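PDB 3KZH: probable sugar kinase from Clostridium perfringens, which is probably a carbohydrate kinase of the pfkB family, expected to transfer a phosphate group to a sugar, and binds beta-D-glucopyranose in the crystal. Local coordinates for residues N60-L65 / E132-A137; E148-L153 / F163-V168. All blocks are in the same frame, centred on the assembly; numbering follows the deposited sequence.

Contact 1. Residues N60-L65 / E132-A137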
loop_
_atom_site.group_PDB
_atom_site.type_symbol
_atom_site.label_atom_id
_atom_site.label_comp_id
_atom_site.label_asym_id
_atom_site.label_seq_id
_atom_site.Cartn_x
_atom_site.Cartn_y
_atom_site.Cartn_z
ATOM N N ASN A 60 -14.702 7.358 17.063
ATOM C CA ASN A 60 -13.348 7.786 17.358
ATOM C C ASN A 60 -12.560 6.479 17.429
ATOM O O ASN A 60 -12.825 5.610 18.258
ATOM C CB ASN A 60 -13.265 8.572 18.677
ATOM C CG ASN A 60 -11.890 9.188 18.912
ATOM O OD1 ASN A 60 -10.869 8.511 18.777
ATOM N ND2 ASN A 60 -11.858 10.463 19.285
ATOM N N PHE A 61 -11.641 6.323 16.488
ATOM C CA PHE A 61 -10.793 5.142 16.434
ATOM C C PHE A 61 -9.357 5.487 16.815
ATOM O O PHE A 61 -8.619 6.068 16.026
ATOM C CB PHE A 61 -10.850 4.458 15.049
ATOM C CG PHE A 61 -10.012 3.191 14.950
ATOM C CD1 PHE A 61 -9.921 2.287 16.035
ATOM C CD2 PHE A 61 -9.288 2.910 13.785
ATOM C CE1 PHE A 61 -9.123 1.133 15.967
ATOM C CE2 PHE A 61 -8.485 1.762 13.701
ATOM C CZ PHE A 61 -8.397 0.868 14.789
HETATM N N MSE A 62 -8.962 5.036 18.002
HETATM C CA MSE A 62 -7.620 5.266 18.520
HETATM C C MSE A 62 -6.800 4.004 18.277
HETATM O O MSE A 62 -7.053 2.960 18.869
HETATM C CB MSE A 62 -7.683 5.613 20.008
HETATM C CG MSE A 62 -6.398 6.195 20.605
HETATM SE SE MSE A 62 -6.605 6.538 22.491
HETATM C CE MSE A 62 -7.840 7.976 22.318
ATOM N N SER A 63 -5.809 4.122 17.403
ATOM C CA SER A 63 -4.983 2.988 17.052
ATOM C C SER A 63 -3.506 3.292 17.176
ATOM O O SER A 63 -3.108 4.255 17.843
ATOM C CB SER A 63 -5.325 2.546 15.626
ATOM O OG SER A 63 -4.888 1.219 15.360
ATOM N N ILE A 64 -2.703 2.414 16.576
ATOM C CA ILE A 64 -1.250 2.517 16.547
ATOM C C ILE A 64 -0.803 2.457 15.078
ATOM O O ILE A 64 -0.894 1.416 14.432
ATOM C CB ILE A 64 -0.590 1.360 17.342
ATOM C CG1 ILE A 64 -0.933 1.466 18.838
ATOM C CG2 ILE A 64 0.902 1.354 17.108
ATOM C CD1 ILE A 64 -0.563 0.247 19.664
ATOM N N LEU A 65 -0.356 3.592 14.555
ATOM C CA LEU A 65 0.130 3.664 13.184
ATOM C C LEU A 65 1.651 3.783 13.167
ATOM O O LEU A 65 2.287 3.872 14.228
ATOM C CB LEU A 65 -0.514 4.827 12.434
ATOM C CG LEU A 65 -2.010 4.749 12.158
ATOM C CD1 LEU A 65 -2.448 6.060 11.590
ATOM C CD2 LEU A 65 -2.348 3.606 11.221
ATOM N N GLU A 132 -8.909 12.323 28.320
ATOM C CA GLU A 132 -10.138 13.064 28.057
ATOM C C GLU A 132 -10.972 12.430 26.935
ATOM O O GLU A 132 -12.192 12.592 26.896
ATOM C CB GLU A 132 -9.781 14.503 27.710
ATOM C CG GLU A 132 -10.819 15.518 28.086
ATOM C CD GLU A 132 -10.347 16.921 27.798
ATOM O OE1 GLU A 132 -9.624 17.488 28.645
ATOM O OE2 GLU A 132 -10.689 17.439 26.712
ATOM N N ILE A 133 -10.309 11.696 26.039
ATOM C CA ILE A 133 -11.004 11.018 24.946
ATOM C C ILE A 133 -11.759 9.810 25.517
ATOM O O ILE A 133 -12.906 9.565 25.146
ATOM C CB ILE A 133 -10.036 10.591 23.802
ATOM C CG1 ILE A 133 -9.188 11.783 23.318
ATOM C CG2 ILE A 133 -10.822 9.958 22.626
ATOM C CD1 ILE A 133 -9.979 12.983 22.736
ATOM N N PHE A 134 -11.122 9.122 26.469
ATOM C CA PHE A 134 -11.701 7.964 27.153
ATOM C C PHE A 134 -12.842 8.375 28.077
ATOM O O PHE A 134 -13.950 7.856 27.958
ATOM C CB PHE A 134 -10.649 7.229 27.978
ATOM C CG PHE A 134 -9.613 6.518 27.167
ATOM C CD1 PHE A 134 -9.857 5.225 26.673
ATOM C CD2 PHE A 134 -8.357 7.104 26.945
ATOM C CE1 PHE A 134 -8.853 4.511 25.961
ATOM C CE2 PHE A 134 -7.342 6.410 26.239
ATOM C CZ PHE A 134 -7.590 5.110 25.747
ATOM N N GLU A 135 -12.580 9.368 28.931
ATOM C CA GLU A 135 -13.554 9.885 29.900
ATOM C C GLU A 135 -14.858 10.454 29.323
ATOM O O GLU A 135 -15.926 10.292 29.931
ATOM C CB GLU A 135 -12.894 10.914 30.829
ATOM C CG GLU A 135 -11.787 10.333 31.693
ATOM C CD GLU A 135 -11.044 11.355 32.537
ATOM O OE1 GLU A 135 -10.857 12.501 32.076
ATOM O OE2 GLU A 135 -10.633 10.999 33.664
ATOM N N ASN A 136 -14.772 11.090 28.154
ATOM C CA ASN A 136 -15.952 11.668 27.507
ATOM C C ASN A 136 -16.597 10.759 26.453
ATOM O O ASN A 136 -17.543 11.167 25.773
ATOM C CB ASN A 136 -15.634 13.048 26.916
ATOM C CG ASN A 136 -15.218 14.055 27.975
ATOM O OD1 ASN A 136 -14.044 14.412 28.073
ATOM N ND2 ASN A 136 -16.172 14.499 28.786
ATOM N N ALA A 137 -16.078 9.536 26.318
ATOM C CA ALA A 137 -16.617 8.552 25.384
ATOM C C ALA A 137 -17.813 7.884 26.035
ATOM O O ALA A 137 -17.738 7.497 27.204
ATOM C CB ALA A 137 -15.566 7.518 25.041
#

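Contact 2. Residues E148-L153 / F163-V168. With BGC (beta-D-glucopyranose), chain C.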
loop_
_atom_site.group_PDB
_atom_site.type_symbol
_atom_site.label_atom_id
_atom_site.label_comp_id
_atom_site.label_asym_id
_atom_site.label_seq_id
_atom_site.Cartn_x
_atom_site.Cartn_y
_atom_site.Cartn_z
ATOM N N GLU A 148 -2.751 -6.326 30.109
ATOM C CA GLU A 148 -2.104 -5.367 31.013
ATOM C C GLU A 148 -2.644 -3.949 30.807
ATOM O O GLU A 148 -2.918 -3.236 31.778
ATOM C CB GLU A 148 -0.583 -5.387 30.796
ATOM C CG GLU A 148 0.248 -4.629 31.844
ATOM C CD GLU A 148 1.613 -4.174 31.325
ATOM O OE1 GLU A 148 2.097 -3.119 31.792
ATOM O OE2 GLU A 148 2.201 -4.860 30.454
ATOM N N ILE A 149 -2.797 -3.559 29.539
ATOM C CA ILE A 149 -3.326 -2.243 29.177
ATOM C C ILE A 149 -4.834 -2.170 29.406
ATOM O O ILE A 149 -5.335 -1.124 29.812
ATOM C CB ILE A 149 -2.864 -1.813 27.745
ATOM C CG1 ILE A 149 -1.421 -1.313 27.850
ATOM C CG2 ILE A 149 -3.758 -0.705 27.126
ATOM C CD1 ILE A 149 -0.620 -1.467 26.609
HETATM N N MSE A 150 -5.525 -3.303 29.234
HETATM C CA MSE A 150 -6.965 -3.397 29.469
HETATM C C MSE A 150 -7.205 -3.091 30.946
HETATM O O MSE A 150 -7.977 -2.189 31.255
HETATM C CB MSE A 150 -7.512 -4.795 29.110
HETATM C CG MSE A 150 -9.030 -4.997 29.365
HETATM SE SE MSE A 150 -9.712 -6.803 29.129
HETATM C CE MSE A 150 -9.515 -6.883 27.217
ATOM N N GLU A 151 -6.425 -3.739 31.825
ATOM C CA GLU A 151 -6.507 -3.546 33.284
ATOM C C GLU A 151 -6.282 -2.087 33.660
ATOM O O GLU A 151 -7.033 -1.541 34.471
ATOM C CB GLU A 151 -5.499 -4.431 34.021
ATOM C CG GLU A 151 -5.512 -4.295 35.562
ATOM C CD GLU A 151 -4.847 -5.453 36.270
ATOM O OE1 GLU A 151 -3.901 -6.044 35.704
ATOM O OE2 GLU A 151 -5.283 -5.783 37.392
ATOM N N TYR A 152 -5.304 -1.450 33.010
ATOM C CA TYR A 152 -5.008 -0.040 33.248
ATOM C C TYR A 152 -6.207 0.815 32.819
ATOM O O TYR A 152 -6.605 1.719 33.548
ATOM C CB TYR A 152 -3.734 0.397 32.503
ATOM C CG TYR A 152 -3.282 1.804 32.846
ATOM C CD1 TYR A 152 -2.566 2.068 34.035
ATOM C CD2 TYR A 152 -3.599 2.892 32.003
ATOM C CE1 TYR A 152 -2.177 3.391 34.374
ATOM C CE2 TYR A 152 -3.220 4.212 32.333
ATOM C CZ TYR A 152 -2.509 4.451 33.515
ATOM O OH TYR A 152 -2.109 5.732 33.804
ATOM N N LEU A 153 -6.805 0.486 31.671
ATOM C CA LEU A 153 -7.962 1.223 31.162
ATOM C C LEU A 153 -9.203 1.052 32.025
ATOM O O LEU A 153 -9.898 2.031 32.297
ATOM C CB LEU A 153 -8.270 0.849 29.704
ATOM C CG LEU A 153 -7.218 1.235 28.669
ATOM C CD1 LEU A 153 -7.563 0.649 27.340
ATOM C CD2 LEU A 153 -7.080 2.720 28.572
ATOM N N PHE A 163 -17.329 0.273 28.914
ATOM C CA PHE A 163 -16.537 -0.655 28.113
ATOM C C PHE A 163 -17.264 -1.837 27.463
ATOM O O PHE A 163 -18.150 -2.440 28.063
ATOM C CB PHE A 163 -15.362 -1.155 28.940
ATOM C CG PHE A 163 -14.292 -0.146 29.155
ATOM C CD1 PHE A 163 -13.295 0.040 28.195
ATOM C CD2 PHE A 163 -14.240 0.594 30.350
ATOM C CE1 PHE A 163 -12.234 0.958 28.413
ATOM C CE2 PHE A 163 -13.193 1.511 30.586
ATOM C CZ PHE A 163 -12.185 1.695 29.613
ATOM N N ILE A 164 -16.885 -2.139 26.218
ATOM C CA ILE A 164 -17.464 -3.243 25.441
ATOM C C ILE A 164 -16.363 -4.241 25.027
ATOM O O ILE A 164 -15.394 -3.863 24.368
ATOM C CB ILE A 164 -18.236 -2.729 24.161
ATOM C CG1 ILE A 164 -19.291 -1.668 24.534
ATOM C CG2 ILE A 164 -18.909 -3.904 23.429
ATOM C CD1 ILE A 164 -19.974 -0.993 23.368
ATOM N N LEU A 165 -16.543 -5.514 25.386
ATOM C CA LEU A 165 -15.579 -6.563 25.055
ATOM C C LEU A 165 -15.929 -7.495 23.891
ATOM O O LEU A 165 -17.020 -8.060 23.839
ATOM C CB LEU A 165 -15.267 -7.429 26.297
ATOM C CG LEU A 165 -14.275 -8.612 26.238
ATOM C CD1 LEU A 165 -12.870 -8.160 25.859
ATOM C CD2 LEU A 165 -14.251 -9.377 27.551
ATOM N N ASP A 166 -14.946 -7.677 23.005
ATOM C CA ASP A 166 -15.008 -8.592 21.865
ATOM C C ASP A 166 -13.833 -9.539 22.222
ATOM O O ASP A 166 -12.679 -9.200 21.978
ATOM C CB ASP A 166 -14.733 -7.847 20.545
ATOM C CG ASP A 166 -14.952 -8.725 19.298
ATOM O OD1 ASP A 166 -14.755 -9.954 19.373
ATOM O OD2 ASP A 166 -15.330 -8.183 18.232
ATOM N N PRO A 167 -14.110 -10.729 22.806
ATOM C CA PRO A 167 -13.061 -11.689 23.195
ATOM C C PRO A 167 -12.110 -12.282 22.150
ATOM O O PRO A 167 -11.124 -12.901 22.539
ATOM C CB PRO A 167 -13.844 -12.795 23.919
ATOM C CG PRO A 167 -15.053 -12.103 24.415
ATOM C CD PRO A 167 -15.423 -11.238 23.237
ATOM N N VAL A 168 -12.391 -12.091 20.856
ATOM C CA VAL A 168 -11.570 -12.594 19.723
ATOM C C VAL A 168 -11.451 -14.140 19.582
ATOM O O VAL A 168 -11.725 -14.686 18.506
ATOM C CB VAL A 168 -10.166 -11.866 19.637
ATOM C CG1 VAL A 168 -9.342 -12.354 18.444
ATOM C CG2 VAL A 168 -10.374 -10.362 19.510
HETATM C C2 BGC C . -15.366 -14.384 17.643
HETATM C C3 BGC C . -16.393 -14.508 16.476
HETATM C C4 BGC C . -17.793 -14.267 17.180
HETATM C C5 BGC C . -17.877 -12.858 17.907
HETATM C C6 BGC C . -19.146 -12.579 18.606
HETATM C C1 BGC C . -15.475 -12.979 18.231
HETATM O O1 BGC C . -14.640 -12.864 19.143
HETATM O O2 BGC C . -14.199 -14.538 17.171
HETATM O O3 BGC C . -16.273 -15.728 16.096
HETATM O O4 BGC C . -18.730 -14.383 16.262
HETATM O O5 BGC C . -16.826 -12.745 18.838
#

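Contact 1. Residues N60-L65 / E132-A137
The Phe134 ring meets the selenium of Met62 obliquely, nearest the CE2-CZ bond. SE stands 4.5 Å from the centroid of the Phe134 ring, 48° off its normal. The closest ring atom is CZ of Phe134, 3.7 Å from SE of Met62. The Phe134 ring has aromatic company as well, being stacked with Phe157. The second flat group, the amide of Asn60, rests against a methyl: its ND2 lies 3.5 Å from CG2 of Ile133, and the two side chains lie roughly perpendicular.

Met62, a selenomethionine, serves both neighbours in the helix. Its chain runs out extended from strand 59-62, with CG anti to the backbone N (chi1 -166°), and then bends at chi3 (-69°), which leaves SE beside the Phe134 ring and carries CE over to Ile133. There CE sits 3.6 Å from CG2 and 3.7 Å from CB of Ile133. The same CG2 thus meets the amide of Asn60 and the terminal methyl of Met62.

Across these segments the joining of helix 131-135 to the central sheet is mainly apolar, with one Met-aromatic contact and an amide against a methyl. The polar end of Asn60 finds its partner elsewhere, ND2 being hydrogen-bonded to Asp87, and Ile133 O is hydrogen-bonded to Tyr8 OH. Between the side chains of the two segments themselves, cohesion probably rests on dispersion and fit.

Contact 2. Residues E148-L153 / F163-V168
A beta-alpha-beta unit, strand 139-143, helix 147-157 and strand 162-166, contains this contact, and its second strand runs directly into the glucose pocket. Two pairs of residues bridge helix and strand. At one end Phe163 brings CZ of its ring up to Leu153: CZ lies 4.0 Å from CB of Leu153 and 3.5 Å from the carbonyl O of the same residue. That oxygen approaches the ring obliquely. Phe163 also touches Thr140 and Leu142 of the unit's first strand.

One helical turn back, Met150, also a selenomethionine, reaches across with its terminal methyl, CE being 3.8 Å from CD1 of Leu165. CG of Met150 is anti to the backbone N (chi1 178°), and a bend at chi3 (-69°) sets the methyl against the leucine. Phe183 packs on both Met150 and Leu165.

Beyond Leu165 the chain changes role. Asp166 OD1 lies 2.9 Å from O1 of the glucose, a probable hydrogen bond, not settled because the O1 proton has another acceptor within reach. Val168 accepts a bond through its backbone, from sugar O2 to its O at 2.8 Å. Glu192 is a further partner of the sugar. A helix packed by apolar side chains on a parallel strand, with ligand-binding residues at the strand's carboxyl end, is the classic arrangement of Rossmann-like alpha/beta folds, here in a probable kinase of the ribokinase clan.

The two contacts illustrate how successive helices pack on one sheet. They come in series, contact 1 closing before contact 2 opens, and their centres lie about 13 Å apart. Both reach the large mixed sheet, where strands 59-62 and 162-166 are separated by strands 9-12 and 139-143, all parallel. Strand 139-143 follows helix 131-135 of contact 1 and opens the beta-alpha-beta unit of contact 2. The contacts touch directly: Phe134 CE1 lies 3.6 Å from CD2 of Leu153, so the two apolar patches meet at this point. Of the two contacts, contact 2 holds residues of the glucose pocket, Asp166, Pro167 and Val168.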